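Local coordinates for AclR protein (Streptomyces galilaeus, PDB 2GEY) that is a putative hydroxylase of the SnoaL-like family that probably acts in the biosynthesis of aromatic polyketide antibiotics, at residues 71-76 against 106-111; 97-102 against 124-129; 18-23 against 59-64; 90-95 against 130-135. All coordinates share one frame; numbering follows the deposited sequence. Where two conformers were deposited one is given.

In the fold
From the N terminus, contact 3 closes first: it brings the end of helix 3-18 back to the start of strand 62-71, an outermost strand of the sheet. Contact 1 opens only after that, pairing strand 74-84 with strand 98-110 beside the hairpin turn that follows strand 62-71. It crosses both contact 2 and contact 4. Contact 2 sets the first residues of strand 98-110 against helix 124-129, and is nested inside the loop that contact 4 closes between 90-95 and 130-135. Contacts 2 and 4 touch, with centres about 9 Å apart, whereas the centres of contacts 1 and 2 are about 29 Å apart, on opposite sides of the chain's centre.

Contact 1 (71-76 against 106-111); sequences EEDRVA and ELRFVD
Asp73 lays its carboxylate against the aliphatic part of Arg108, CG of Asp73 lying 3.6 Å from CG of Arg108, at the end of an antiparallel strand pair of the NTF2-like alpha+beta barrel. Strands 74-76 and 106-110 run at 160° to each other, and a type II' turn from Glu71 to Arg74 leads into the first. With chi1 at 52°, Asp73 CG sits between its own backbone N and carbonyl carbon, which brings OD2 to Arg108 NH1 in a weak, 3.3 Å salt bridge; NE of Arg108 pairs with Glu116. The Arg74 guanidinium is gripped at its edge: NH1 reaches Glu106 OE2 at 3.0 Å, from above the carboxylate plane, while NH2 bridges to Glu72 OE1. The other oxygen of Glu106 binds Ser67 and Arg78 of the second subunit, so this charge network extends to the dimer interface. Val75 and Leu107 form a hydrogen-bonded pair, with Leu107 N donating to Val75 O at 2.8 Å. Val75 CG2 also touches Phe109 CE1 at 4.1 Å, and Cys10 of helix 3-18 touches both side chains. Beyond the pairing, one water donates to both Asp73 OD2 and Phe109 O, 2.7 Å from each.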
loop_
_atom_site.group_PDB
_atom_site.type_symbol
_atom_site.label_atom_id
_atom_site.label_comp_id
_atom_site.label_asym_id
_atom_site.label_seq_id
_atom_site.Cartn_x
_atom_site.Cartn_y
_atom_site.Cartn_z
ATOM N N GLU A 71 15.785 3.561 -9.548
ATOM C CA GLU A 71 16.292 4.897 -9.841
ATOM C C GLU A 71 17.398 5.195 -8.845
ATOM O O GLU A 71 17.289 4.843 -7.665
ATOM C CB GLU A 71 15.188 5.954 -9.744
ATOM C CG GLU A 71 15.567 7.308 -10.372
ATOM C CD GLU A 71 14.451 8.357 -10.312
ATOM O OE1 GLU A 71 13.516 8.196 -9.524
ATOM O OE2 GLU A 71 14.513 9.356 -11.072
ATOM N N GLU A 72 18.455 5.842 -9.325
ATOM C CA GLU A 72 19.603 6.129 -8.479
ATOM C C GLU A 72 20.074 4.830 -7.796
ATOM O O GLU A 72 20.284 3.818 -8.455
ATOM C CB GLU A 72 19.232 7.201 -7.445
ATOM C CG GLU A 72 18.605 8.456 -8.022
ATOM C CD GLU A 72 18.264 9.449 -6.942
ATOM O OE1 GLU A 72 17.250 9.245 -6.240
ATOM O OE2 GLU A 72 19.033 10.410 -6.768
ATOM N N ASP A 73 20.199 4.853 -6.465
ATOM C CA ASP A 73 20.671 3.685 -5.700
ATOM C C ASP A 73 19.532 2.870 -5.070
ATOM O O ASP A 73 19.781 2.000 -4.218
ATOM C CB ASP A 73 21.682 4.124 -4.623
ATOM C CG ASP A 73 21.167 5.258 -3.726
ATOM O OD1 ASP A 73 20.013 5.720 -3.886
ATOM O OD2 ASP A 73 21.951 5.713 -2.855
ATOM N N ARG A 74 18.299 3.124 -5.512
ATOM C CA ARG A 74 17.128 2.489 -4.941
ATOM C C ARG A 74 16.412 1.550 -5.912
ATOM O O ARG A 74 16.478 1.719 -7.133
ATOM C CB ARG A 74 16.150 3.558 -4.460
ATOM C CG ARG A 74 16.647 4.341 -3.262
ATOM C CD ARG A 74 15.635 5.385 -2.810
ATOM N NE ARG A 74 15.552 6.497 -3.754
ATOM C CZ ARG A 74 14.440 6.951 -4.348
ATOM N NH1 ARG A 74 13.248 6.421 -4.119
ATOM N NH2 ARG A 74 14.534 7.970 -5.186
ATOM N N VAL A 75 15.713 0.576 -5.337
ATOM C CA VAL A 75 14.840 -0.328 -6.074
ATOM C C VAL A 75 13.548 -0.471 -5.266
ATOM O O VAL A 75 13.601 -0.520 -4.032
ATOM C CB VAL A 75 15.482 -1.717 -6.266
ATOM C CG1 VAL A 75 14.562 -2.628 -7.099
ATOM C CG2 VAL A 75 16.859 -1.599 -6.915
ATOM N N ALA A 76 12.409 -0.525 -5.954
ATOM C CA ALA A 76 11.111 -0.771 -5.314
ATOM C C ALA A 76 10.389 -1.913 -6.030
ATOM O O ALA A 76 10.368 -1.968 -7.270
ATOM C CB ALA A 76 10.252 0.483 -5.337
ATOM N N GLU A 106 10.994 -1.157 -0.583
ATOM C CA GLU A 106 11.928 -0.227 -1.186
ATOM C C GLU A 106 13.273 -0.449 -0.521
ATOM O O GLU A 106 13.352 -0.532 0.705
ATOM C CB GLU A 106 11.439 1.214 -1.027
ATOM C CG GLU A 106 12.299 2.256 -1.724
ATOM C CD GLU A 106 11.797 3.674 -1.534
ATOM O OE1 GLU A 106 10.655 3.872 -1.048
ATOM O OE2 GLU A 106 12.549 4.607 -1.893
ATOM N N LEU A 107 14.322 -0.530 -1.335
ATOM C CA LEU A 107 15.668 -0.832 -0.858
ATOM C C LEU A 107 16.663 0.173 -1.414
ATOM O O LEU A 107 16.576 0.549 -2.581
ATOM C CB LEU A 107 16.088 -2.238 -1.299
ATOM C CG LEU A 107 15.271 -3.440 -0.816
ATOM C CD1 LEU A 107 15.904 -4.714 -1.337
ATOM C CD2 LEU A 107 15.160 -3.484 0.699
ATOM N N ARG A 108 17.600 0.610 -0.576
ATOM C CA ARG A 108 18.698 1.467 -1.017
ATOM C C ARG A 108 20.005 0.702 -0.824
ATOM O O ARG A 108 20.228 0.102 0.237
ATOM C CB ARG A 108 18.734 2.795 -0.246
ATOM C CG ARG A 108 19.764 3.772 -0.817
ATOM C CD ARG A 108 19.663 5.139 -0.203
ATOM N NE ARG A 108 20.248 5.180 1.128
ATOM C CZ ARG A 108 21.546 5.333 1.388
ATOM N NH1 ARG A 108 22.450 5.418 0.415
ATOM N NH2 ARG A 108 21.950 5.383 2.648
ATOM N N PHE A 109 20.861 0.746 -1.846
ATOM C CA PHE A 109 22.112 -0.015 -1.877
ATOM C C PHE A 109 23.331 0.874 -1.729
ATOM O O PHE A 109 23.358 1.987 -2.249
ATOM C CB PHE A 109 22.256 -0.750 -3.213
ATOM C CG PHE A 109 21.354 -1.943 -3.350
ATOM C CD1 PHE A 109 20.012 -1.775 -3.664
ATOM C CD2 PHE A 109 21.850 -3.232 -3.161
ATOM C CE1 PHE A 109 19.169 -2.872 -3.776
ATOM C CE2 PHE A 109 21.018 -4.333 -3.286
ATOM C CZ PHE A 109 19.673 -4.146 -3.588
ATOM N N VAL A 110 24.343 0.355 -1.036
ATOM C CA VAL A 110 25.696 0.909 -1.058
ATOM C C VAL A 110 26.659 -0.266 -1.200
ATOM O O VAL A 110 26.580 -1.230 -0.438
ATOM C CB VAL A 110 26.055 1.695 0.232
ATOM C CG1 VAL A 110 27.499 2.177 0.158
ATOM C CG2 VAL A 110 25.111 2.868 0.438
ATOM N N ASP A 111 27.549 -0.188 -2.189
ATOM C CA ASP A 111 28.530 -1.240 -2.458
ATOM C C ASP A 111 27.910 -2.631 -2.572
ATOM O O ASP A 111 28.473 -3.608 -2.077
ATOM C CB ASP A 111 29.621 -1.239 -1.385
ATOM C CG ASP A 111 30.428 0.036 -1.380
ATOM O OD1 ASP A 111 30.568 0.656 -2.460
ATOM O OD2 ASP A 111 30.916 0.429 -0.296
HETATM O O HOH W 1 24.331 4.496 -2.456
#

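Contact 2 (97-102 against 124-129); sequences QRVSWH and RPLLVR
A chi1 of 179° at Leu126, placing CG opposite the backbone N, and one of 65° at Trp101, tucking CG between N and the carbonyl carbon, bring the two side chains alongside each other in the same direction. Here helix 124-129 packs on the first residues of strand 98-110 in the NTF2-like alpha+beta barrel; the short axes approach to 6.5 Å and run nearly antiparallel at 152°. The two branches of Leu126 divide the work: CD1 lies 3.6 Å from Val99 CB, and CD2 comes 3.8 Å from Trp101 CE3. One Val99 methyl, CG2, also meets the edge of the Trp101 ring in its plane, while Phe58 meets the same indole. Pro125 lies further along the strand, its CB 3.5 Å from Ser100 O and its CG 4.0 Å from His102 CD2, at the edge of the imidazole, whose ND1 is hydrogen-bonded to OG1 of Thr80. At the far end Arg129 CB rests 3.9 Å from Val99 CG1, and its guanidinium forms a salt bridge with Asp135. Gln97 NE2 makes a weak bond to Arg129 O at 3.1 Å, and OE1 and NE2 of Gln97 both lie 3.5 Å from Arg129 CD.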
loop_
_atom_site.group_PDB
_atom_site.type_symbol
_atom_site.label_atom_id
_atom_site.label_comp_id
_atom_site.label_asym_id
_atom_site.label_seq_id
_atom_site.Cartn_x
_atom_site.Cartn_y
_atom_site.Cartn_z
ATOM N N GLN A 97 -6.362 -22.543 5.241
ATOM C CA GLN A 97 -6.942 -21.671 4.220
ATOM C C GLN A 97 -5.850 -21.052 3.374
ATOM O O GLN A 97 -4.790 -20.708 3.895
ATOM C CB GLN A 97 -7.672 -20.479 4.847
ATOM C CG GLN A 97 -9.131 -20.638 5.157
ATOM C CD GLN A 97 -9.825 -19.279 5.211
ATOM O OE1 GLN A 97 -10.770 -19.022 4.462
ATOM N NE2 GLN A 97 -9.324 -18.385 6.069
ATOM N N ARG A 98 -6.135 -20.851 2.093
ATOM C CA ARG A 98 -5.284 -20.006 1.265
ATOM C C ARG A 98 -5.477 -18.544 1.652
ATOM O O ARG A 98 -6.603 -18.090 1.877
ATOM C CB ARG A 98 -5.595 -20.190 -0.218
ATOM C CG ARG A 98 -5.287 -21.576 -0.753
ATOM C CD ARG A 98 -3.783 -21.839 -0.809
ATOM N NE ARG A 98 -3.158 -21.069 -1.879
ATOM C CZ ARG A 98 -1.844 -20.922 -2.055
ATOM N NH1 ARG A 98 -0.966 -21.478 -1.220
ATOM N NH2 ARG A 98 -1.414 -20.204 -3.081
ATOM N N VAL A 99 -4.373 -17.808 1.705
ATOM C CA VAL A 99 -4.386 -16.410 2.083
ATOM C C VAL A 99 -3.521 -15.625 1.113
ATOM O O VAL A 99 -2.731 -16.211 0.364
ATOM C CB VAL A 99 -3.876 -16.190 3.528
ATOM C CG1 VAL A 99 -4.735 -16.972 4.533
ATOM C CG2 VAL A 99 -2.393 -16.570 3.667
ATOM N N SER A 100 -3.683 -14.308 1.145
ATOM C CA SER A 100 -2.887 -13.395 0.337
ATOM C C SER A 100 -2.714 -12.049 1.032
ATOM O O SER A 100 -3.524 -11.647 1.887
ATOM C CB SER A 100 -3.529 -13.191 -1.041
ATOM O OG SER A 100 -4.780 -12.522 -0.918
ATOM N N TRP A 101 -1.648 -11.351 0.663
ATOM C CA TRP A 101 -1.496 -9.960 1.020
ATOM C C TRP A 101 -0.590 -9.269 0.008
ATOM O O TRP A 101 -0.111 -9.899 -0.938
ATOM C CB TRP A 101 -1.030 -9.787 2.480
ATOM C CG TRP A 101 0.325 -10.290 2.822
ATOM C CD1 TRP A 101 1.478 -9.571 2.850
ATOM C CD2 TRP A 101 0.666 -11.613 3.247
ATOM N NE1 TRP A 101 2.523 -10.363 3.244
ATOM C CE2 TRP A 101 2.051 -11.623 3.502
ATOM C CE3 TRP A 101 -0.067 -12.790 3.440
ATOM C CZ2 TRP A 101 2.724 -12.767 3.937
ATOM C CZ3 TRP A 101 0.596 -13.923 3.861
ATOM C CH2 TRP A 101 1.983 -13.903 4.105
ATOM N N HIS A 102 -0.414 -7.969 0.179
ATOM C CA HIS A 102 0.249 -7.146 -0.826
ATOM C C HIS A 102 1.189 -6.213 -0.122
ATOM O O HIS A 102 0.903 -5.747 0.979
ATOM C CB HIS A 102 -0.788 -6.357 -1.626
ATOM C CG HIS A 102 -1.892 -7.210 -2.166
ATOM N ND1 HIS A 102 -1.799 -7.871 -3.370
ATOM C CD2 HIS A 102 -3.089 -7.555 -1.636
ATOM C CE1 HIS A 102 -2.901 -8.572 -3.568
ATOM N NE2 HIS A 102 -3.704 -8.392 -2.534
ATOM N N ARG A 124 -4.722 -6.227 4.829
ATOM C CA ARG A 124 -6.185 -6.269 4.894
ATOM C C ARG A 124 -6.794 -7.638 4.507
ATOM O O ARG A 124 -7.569 -8.195 5.283
ATOM C CB ARG A 124 -6.800 -5.128 4.071
ATOM C CG ARG A 124 -8.291 -4.907 4.327
ATOM C CD ARG A 124 -8.975 -4.278 3.118
ATOM N NE ARG A 124 -9.023 -5.213 1.995
ATOM C CZ ARG A 124 -9.899 -6.206 1.875
ATOM N NH1 ARG A 124 -9.834 -7.018 0.829
ATOM N NH2 ARG A 124 -10.860 -6.387 2.776
ATOM N N PRO A 125 -6.425 -8.202 3.335
ATOM C CA PRO A 125 -7.044 -9.467 2.919
ATOM C C PRO A 125 -6.731 -10.620 3.874
ATOM O O PRO A 125 -7.575 -11.493 4.096
ATOM C CB PRO A 125 -6.425 -9.747 1.540
ATOM C CG PRO A 125 -5.732 -8.518 1.138
ATOM C CD PRO A 125 -5.414 -7.742 2.363
ATOM N N LEU A 126 -5.524 -10.617 4.430
ATOM C CA LEU A 126 -5.138 -11.627 5.406
ATOM C C LEU A 126 -5.908 -11.446 6.706
ATOM O O LEU A 126 -6.357 -12.425 7.313
ATOM C CB LEU A 126 -3.631 -11.563 5.678
ATOM C CG LEU A 126 -3.074 -12.556 6.705
ATOM C CD1 LEU A 126 -3.351 -13.992 6.281
ATOM C CD2 LEU A 126 -1.582 -12.335 6.890
ATOM N N LEU A 127 -6.061 -10.197 7.135
ATOM C CA LEU A 127 -6.810 -9.910 8.359
ATOM C C LEU A 127 -8.260 -10.385 8.262
ATOM O O LEU A 127 -8.822 -10.866 9.250
ATOM C CB LEU A 127 -6.752 -8.423 8.709
ATOM C CG LEU A 127 -5.368 -7.896 9.103
ATOM C CD1 LEU A 127 -5.347 -6.371 9.054
ATOM C CD2 LEU A 127 -4.950 -8.403 10.478
ATOM N N VAL A 128 -8.850 -10.268 7.075
ATOM C CA VAL A 128 -10.190 -10.797 6.833
ATOM C C VAL A 128 -10.194 -12.329 6.955
ATOM O O VAL A 128 -11.062 -12.895 7.626
ATOM C CB VAL A 128 -10.734 -10.345 5.458
ATOM C CG1 VAL A 128 -12.061 -11.032 5.139
ATOM C CG2 VAL A 128 -10.914 -8.841 5.446
ATOM N N ARG A 129 -9.220 -12.990 6.327
ATOM C CA ARG A 129 -9.122 -14.454 6.364
ATOM C C ARG A 129 -8.909 -14.993 7.771
ATOM O O ARG A 129 -9.405 -16.074 8.114
ATOM C CB ARG A 129 -7.996 -14.951 5.454
ATOM C CG ARG A 129 -8.323 -14.890 3.982
ATOM C CD ARG A 129 -9.355 -15.941 3.568
ATOM N NE ARG A 129 -10.350 -15.324 2.694
ATOM C CZ ARG A 129 -11.602 -15.000 3.027
ATOM N NH1 ARG A 129 -12.104 -15.263 4.233
ATOM N NH2 ARG A 129 -12.374 -14.417 2.119
#

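Contact 3 (18-23 against 59-64); sequences NRWDLS and PDLQLE
The Schellman motif that ends helix 3-18, with Trp20 at its positive-phi position, meets the start of strand 62-71, an outermost strand of the sheet. Asn18 pairs with both polar backbone groups of Leu63: OD1 takes Leu63 N at 2.7 Å, with an N-H...O angle of 174°, on a lone pair of OD1, while ND2 donates to Leu63 O at 3.1 Å. These two hydrogen bonds, one to each end of the amide, fix its rotation. Gln62, bent at chi2 (-72°), directs NE2 to Asn18 O at 3.0 Å, with the acceptor in its amide plane. Trp20 NE1 donates to Leu61 O at 2.9 Å, an oxygen that also accepts from Gln62 NE2 and so is gripped twice. The indole is held between carbonyls: Asn18 O lies over the centre of one face, and Pro59 O lies 3.4 Å above the opposite face, offset toward the rim. Leu55 of helix 44-57 packs on both Trp20 and Leu61. The arrangement is that of a helix C-terminus closed by a Schellman motif and bonded to a sheet strand.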
loop_
_atom_site.group_PDB
_atom_site.type_symbol
_atom_site.label_atom_id
_atom_site.label_comp_id
_atom_site.label_asym_id
_atom_site.label_seq_id
_atom_site.Cartn_x
_atom_site.Cartn_y
_atom_site.Cartn_z
ATOM N N ASN A 18 11.324 -17.343 -1.959
ATOM C CA ASN A 18 10.501 -18.343 -2.643
ATOM C C ASN A 18 11.008 -19.773 -2.529
ATOM O O ASN A 18 10.266 -20.714 -2.852
ATOM C CB ASN A 18 10.299 -17.954 -4.108
ATOM C CG ASN A 18 9.238 -16.868 -4.275
ATOM O OD1 ASN A 18 8.383 -16.681 -3.394
ATOM N ND2 ASN A 18 9.274 -16.167 -5.399
ATOM N N ARG A 19 12.253 -19.936 -2.095
ATOM C CA ARG A 19 12.759 -21.251 -1.677
ATOM C C ARG A 19 12.882 -21.358 -0.150
ATOM O O ARG A 19 13.450 -22.324 0.379
ATOM C CB ARG A 19 14.077 -21.591 -2.384
ATOM C CG ARG A 19 15.208 -20.691 -2.078
ATOM C CD ARG A 19 16.553 -21.234 -2.610
ATOM N NE ARG A 19 17.599 -20.377 -2.083
ATOM C CZ ARG A 19 18.009 -19.246 -2.642
ATOM N NH1 ARG A 19 17.532 -18.852 -3.808
ATOM N NH2 ARG A 19 18.931 -18.517 -2.030
ATOM N N TRP A 20 12.305 -20.383 0.548
ATOM C CA TRP A 20 12.205 -20.392 2.008
ATOM C C TRP A 20 13.567 -20.431 2.712
ATOM O O TRP A 20 13.756 -21.174 3.687
ATOM C CB TRP A 20 11.288 -21.542 2.451
ATOM C CG TRP A 20 10.051 -21.562 1.620
ATOM C CD1 TRP A 20 9.094 -20.592 1.558
ATOM C CD2 TRP A 20 9.663 -22.567 0.682
ATOM N NE1 TRP A 20 8.129 -20.939 0.656
ATOM C CE2 TRP A 20 8.453 -22.146 0.097
ATOM C CE3 TRP A 20 10.225 -23.779 0.270
ATOM C CZ2 TRP A 20 7.787 -22.898 -0.868
ATOM C CZ3 TRP A 20 9.563 -24.525 -0.694
ATOM C CH2 TRP A 20 8.353 -24.088 -1.243
ATOM N N ASP A 21 14.484 -19.599 2.215
ATOM C CA ASP A 21 15.870 -19.528 2.673
ATOM C C ASP A 21 16.166 -18.130 3.217
ATOM O O ASP A 21 16.578 -17.247 2.469
ATOM C CB ASP A 21 16.809 -19.831 1.501
ATOM C CG ASP A 21 18.285 -19.639 1.854
ATOM O OD1 ASP A 21 18.636 -19.619 3.050
ATOM O OD2 ASP A 21 19.094 -19.511 0.916
ATOM N N LEU A 22 15.963 -17.917 4.511
ATOM C CA LEU A 22 16.128 -16.571 5.057
ATOM C C LEU A 22 17.580 -16.094 4.979
ATOM O O LEU A 22 17.824 -14.903 4.832
ATOM C CB LEU A 22 15.599 -16.476 6.488
ATOM C CG LEU A 22 14.108 -16.761 6.687
ATOM C CD1 LEU A 22 13.733 -16.562 8.148
ATOM C CD2 LEU A 22 13.271 -15.887 5.790
ATOM N N SER A 23 18.534 -17.021 5.067
ATOM C CA SER A 23 19.955 -16.671 4.987
ATOM C C SER A 23 20.290 -16.012 3.648
ATOM O O SER A 23 21.150 -15.133 3.579
ATOM C CB SER A 23 20.846 -17.910 5.195
ATOM O OG SER A 23 20.934 -18.683 4.008
ATOM N N PRO A 59 4.387 -21.566 5.608
ATOM C CA PRO A 59 5.594 -22.285 5.160
ATOM C C PRO A 59 5.732 -22.481 3.651
ATOM O O PRO A 59 6.825 -22.812 3.176
ATOM C CB PRO A 59 5.471 -23.637 5.858
ATOM C CG PRO A 59 4.035 -23.813 6.121
ATOM C CD PRO A 59 3.510 -22.439 6.412
ATOM N N ASP A 60 4.638 -22.292 2.919
ATOM C CA ASP A 60 4.624 -22.460 1.471
ATOM C C ASP A 60 4.474 -21.128 0.746
ATOM O O ASP A 60 4.097 -21.087 -0.428
ATOM C CB ASP A 60 3.492 -23.408 1.071
ATOM C CG ASP A 60 2.116 -22.909 1.488
ATOM O OD1 ASP A 60 1.988 -21.822 2.096
ATOM O OD2 ASP A 60 1.144 -23.629 1.206
ATOM N N LEU A 61 4.767 -20.029 1.431
ATOM C CA LEU A 61 4.481 -18.720 0.858
ATOM C C LEU A 61 5.247 -18.510 -0.446
ATOM O O LEU A 61 6.343 -19.059 -0.642
ATOM C CB LEU A 61 4.758 -17.592 1.853
ATOM C CG LEU A 61 6.205 -17.375 2.300
ATOM C CD1 LEU A 61 6.983 -16.517 1.300
ATOM C CD2 LEU A 61 6.226 -16.733 3.690
ATOM N N GLN A 62 4.642 -17.746 -1.345
ATOM C CA GLN A 62 5.264 -17.388 -2.616
ATOM C C GLN A 62 5.070 -15.907 -2.870
ATOM O O GLN A 62 3.981 -15.373 -2.636
ATOM C CB GLN A 62 4.648 -18.205 -3.763
ATOM C CG GLN A 62 5.028 -19.667 -3.746
ATOM C CD GLN A 62 6.472 -19.881 -4.151
ATOM O OE1 GLN A 62 6.820 -19.744 -5.328
ATOM N NE2 GLN A 62 7.325 -20.208 -3.175
ATOM N N LEU A 63 6.137 -15.253 -3.317
ATOM C CA LEU A 63 6.114 -13.843 -3.688
ATOM C C LEU A 63 6.002 -13.729 -5.188
ATOM O O LEU A 63 6.822 -14.303 -5.912
ATOM C CB LEU A 63 7.400 -13.142 -3.260
ATOM C CG LEU A 63 7.531 -12.729 -1.799
ATOM C CD1 LEU A 63 7.385 -13.907 -0.879
ATOM C CD2 LEU A 63 8.868 -12.045 -1.599
ATOM N N GLU A 64 5.008 -12.984 -5.653
ATOM C CA GLU A 64 4.908 -12.644 -7.062
ATOM C C GLU A 64 5.247 -11.173 -7.228
ATOM O O GLU A 64 4.591 -10.310 -6.638
ATOM C CB GLU A 64 3.509 -12.898 -7.609
ATOM C CG GLU A 64 3.424 -12.590 -9.101
ATOM C CD GLU A 64 2.025 -12.661 -9.670
ATOM O OE1 GLU A 64 1.069 -12.938 -8.916
ATOM O OE2 GLU A 64 1.882 -12.410 -10.892
#

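Contact 4 (90-95 against 130-135); sequences MGVQPT and LGKLPD
This is a loop-to-loop contact, mostly apolar with one weak polar tie, between the connection leading from strand 74-84 to strand 98-110 and the exit of helix 124-129. Four residues carry it: Met90 and Val92 on one side, Leu130 and Lys132 on the other. Val92 turns its two methyls to different neighbours, CG1 to Leu130 CD2 at 4.0 Å and CG2 to Lys132 CE at 3.8 Å; CG2 also lies 3.6 Å from the carbonyl oxygen O of Leu130. Met90 and Leu130 meet at about a right angle through Met90 CE and Leu130 CD1; that pair is tighter than normal van der Waals contact, so its exact spacing is doubtful. Lys132 is folded at chi2 (-65°) and chi4 (66°), a shape that carries NZ back to Met90, where it makes a weak hydrogen bond to Met90 O at 3.3 Å and passes 3.4 Å from Met90 CB. Between the two contacting residues of the second loop, Gly131 takes a positive phi of 79° and ends the helix in a Schellman motif, and the chain turns there between Leu130 and Lys132. Around these four residues, His85 touches Val92 and Leu130, Leu127 of helix 124-129 packs on Met90 and Lys132, and Leu133 of the second subunit reaches Lys132, so the contact joins the loop after strand 74-84 to the end of helix 124-129, beside the second subunit.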
loop_
_atom_site.group_PDB
_atom_site.type_symbol
_atom_site.label_atom_id
_atom_site.label_comp_id
_atom_site.label_asym_id
_atom_site.label_seq_id
_atom_site.Cartn_x
_atom_site.Cartn_y
_atom_site.Cartn_z
ATOM N N MET A 90 -0.756 -14.271 14.599
ATOM C CA MET A 90 -1.515 -13.230 15.302
ATOM C C MET A 90 -2.552 -13.807 16.262
ATOM O O MET A 90 -3.661 -13.286 16.378
ATOM C CB MET A 90 -2.204 -12.300 14.305
ATOM C CG MET A 90 -1.270 -11.646 13.318
ATOM S SD MET A 90 -2.073 -10.399 12.296
ATOM C CE MET A 90 -3.573 -11.221 11.805
ATOM N N GLY A 91 -2.185 -14.892 16.940
ATOM C CA GLY A 91 -3.064 -15.545 17.897
ATOM C C GLY A 91 -4.167 -16.397 17.292
ATOM O O GLY A 91 -5.002 -16.925 18.019
ATOM N N VAL A 92 -4.172 -16.549 15.970
ATOM C CA VAL A 92 -5.202 -17.329 15.285
ATOM C C VAL A 92 -4.655 -18.695 14.890
ATOM O O VAL A 92 -3.631 -18.784 14.214
ATOM C CB VAL A 92 -5.702 -16.597 14.025
ATOM C CG1 VAL A 92 -6.764 -17.424 13.301
ATOM C CG2 VAL A 92 -6.241 -15.234 14.400
ATOM N N GLN A 93 -5.340 -19.759 15.304
ATOM C CA GLN A 93 -4.905 -21.114 14.978
ATOM C C GLN A 93 -5.025 -21.371 13.476
ATOM O O GLN A 93 -5.936 -20.852 12.828
ATOM C CB GLN A 93 -5.719 -22.151 15.752
ATOM C CG GLN A 93 -5.568 -22.059 17.270
ATOM C CD GLN A 93 -4.116 -22.091 17.721
ATOM O OE1 GLN A 93 -3.345 -22.963 17.322
ATOM N NE2 GLN A 93 -3.738 -21.129 18.553
ATOM N N PRO A 94 -4.107 -22.178 12.919
ATOM C CA PRO A 94 -4.087 -22.410 11.479
ATOM C C PRO A 94 -5.341 -23.100 10.950
ATOM O O PRO A 94 -5.830 -24.055 11.558
ATOM C CB PRO A 94 -2.857 -23.300 11.281
ATOM C CG PRO A 94 -2.613 -23.926 12.591
ATOM C CD PRO A 94 -3.029 -22.913 13.602
ATOM N N THR A 95 -5.842 -22.594 9.825
ATOM C CA THR A 95 -7.037 -23.121 9.173
ATOM C C THR A 95 -6.680 -24.070 8.023
ATOM O O THR A 95 -7.430 -24.991 7.711
ATOM C CB THR A 95 -7.895 -21.965 8.615
ATOM O OG1 THR A 95 -7.062 -21.042 7.902
ATOM C CG2 THR A 95 -8.580 -21.212 9.742
ATOM N N LEU A 130 -8.181 -14.238 8.586
ATOM C CA LEU A 130 -7.940 -14.622 9.968
ATOM C C LEU A 130 -9.048 -14.187 10.924
ATOM O O LEU A 130 -8.951 -14.442 12.124
ATOM C CB LEU A 130 -6.605 -14.055 10.442
ATOM C CG LEU A 130 -5.392 -14.615 9.701
ATOM C CD1 LEU A 130 -4.145 -14.022 10.264
ATOM C CD2 LEU A 130 -5.331 -16.122 9.778
ATOM N N GLY A 131 -10.082 -13.527 10.398
ATOM C CA GLY A 131 -11.243 -13.139 11.190
ATOM C C GLY A 131 -11.054 -11.898 12.043
ATOM O O GLY A 131 -11.864 -11.632 12.943
ATOM N N LYS A 132 -9.998 -11.135 11.772
ATOM C CA LYS A 132 -9.715 -9.911 12.521
ATOM C C LYS A 132 -10.554 -8.752 12.001
ATOM O O LYS A 132 -10.802 -7.786 12.725
ATOM C CB LYS A 132 -8.237 -9.540 12.414
ATOM C CG LYS A 132 -7.276 -10.588 12.948
ATOM C CD LYS A 132 -7.430 -10.777 14.448
ATOM C CE LYS A 132 -6.207 -11.449 15.051
ATOM N NZ LYS A 132 -5.006 -10.572 14.951
ATOM N N LEU A 133 -10.940 -8.838 10.729
ATOM C CA LEU A 133 -11.863 -7.888 10.117
ATOM C C LEU A 133 -13.039 -8.643 9.514
ATOM O O LEU A 133 -12.890 -9.786 9.088
ATOM C CB LEU A 133 -11.166 -7.093 9.016
ATOM C CG LEU A 133 -9.989 -6.227 9.454
ATOM C CD1 LEU A 133 -9.294 -5.649 8.240
ATOM C CD2 LEU A 133 -10.447 -5.121 10.394
ATOM N N PRO A 134 -14.216 -8.001 9.458
ATOM C CA PRO A 134 -15.380 -8.676 8.895
ATOM C C PRO A 134 -15.204 -9.024 7.425
ATOM O O PRO A 134 -14.583 -8.270 6.683
ATOM C CB PRO A 134 -16.501 -7.637 9.037
ATOM C CG PRO A 134 -16.010 -6.649 10.014
ATOM C CD PRO A 134 -14.533 -6.634 9.905
ATOM N N ASP A 135 -15.759 -10.162 7.023
ATOM C CA ASP A 135 -15.761 -10.589 5.628
ATOM C C ASP A 135 -17.089 -10.172 4.994
ATOM O O ASP A 135 -18.093 -10.886 5.100
ATOM C CB ASP A 135 -15.580 -12.108 5.550
ATOM C CG ASP A 135 -15.254 -12.593 4.150
ATOM O OD1 ASP A 135 -15.199 -11.771 3.206
ATOM O OD2 ASP A 135 -15.033 -13.814 3.995
#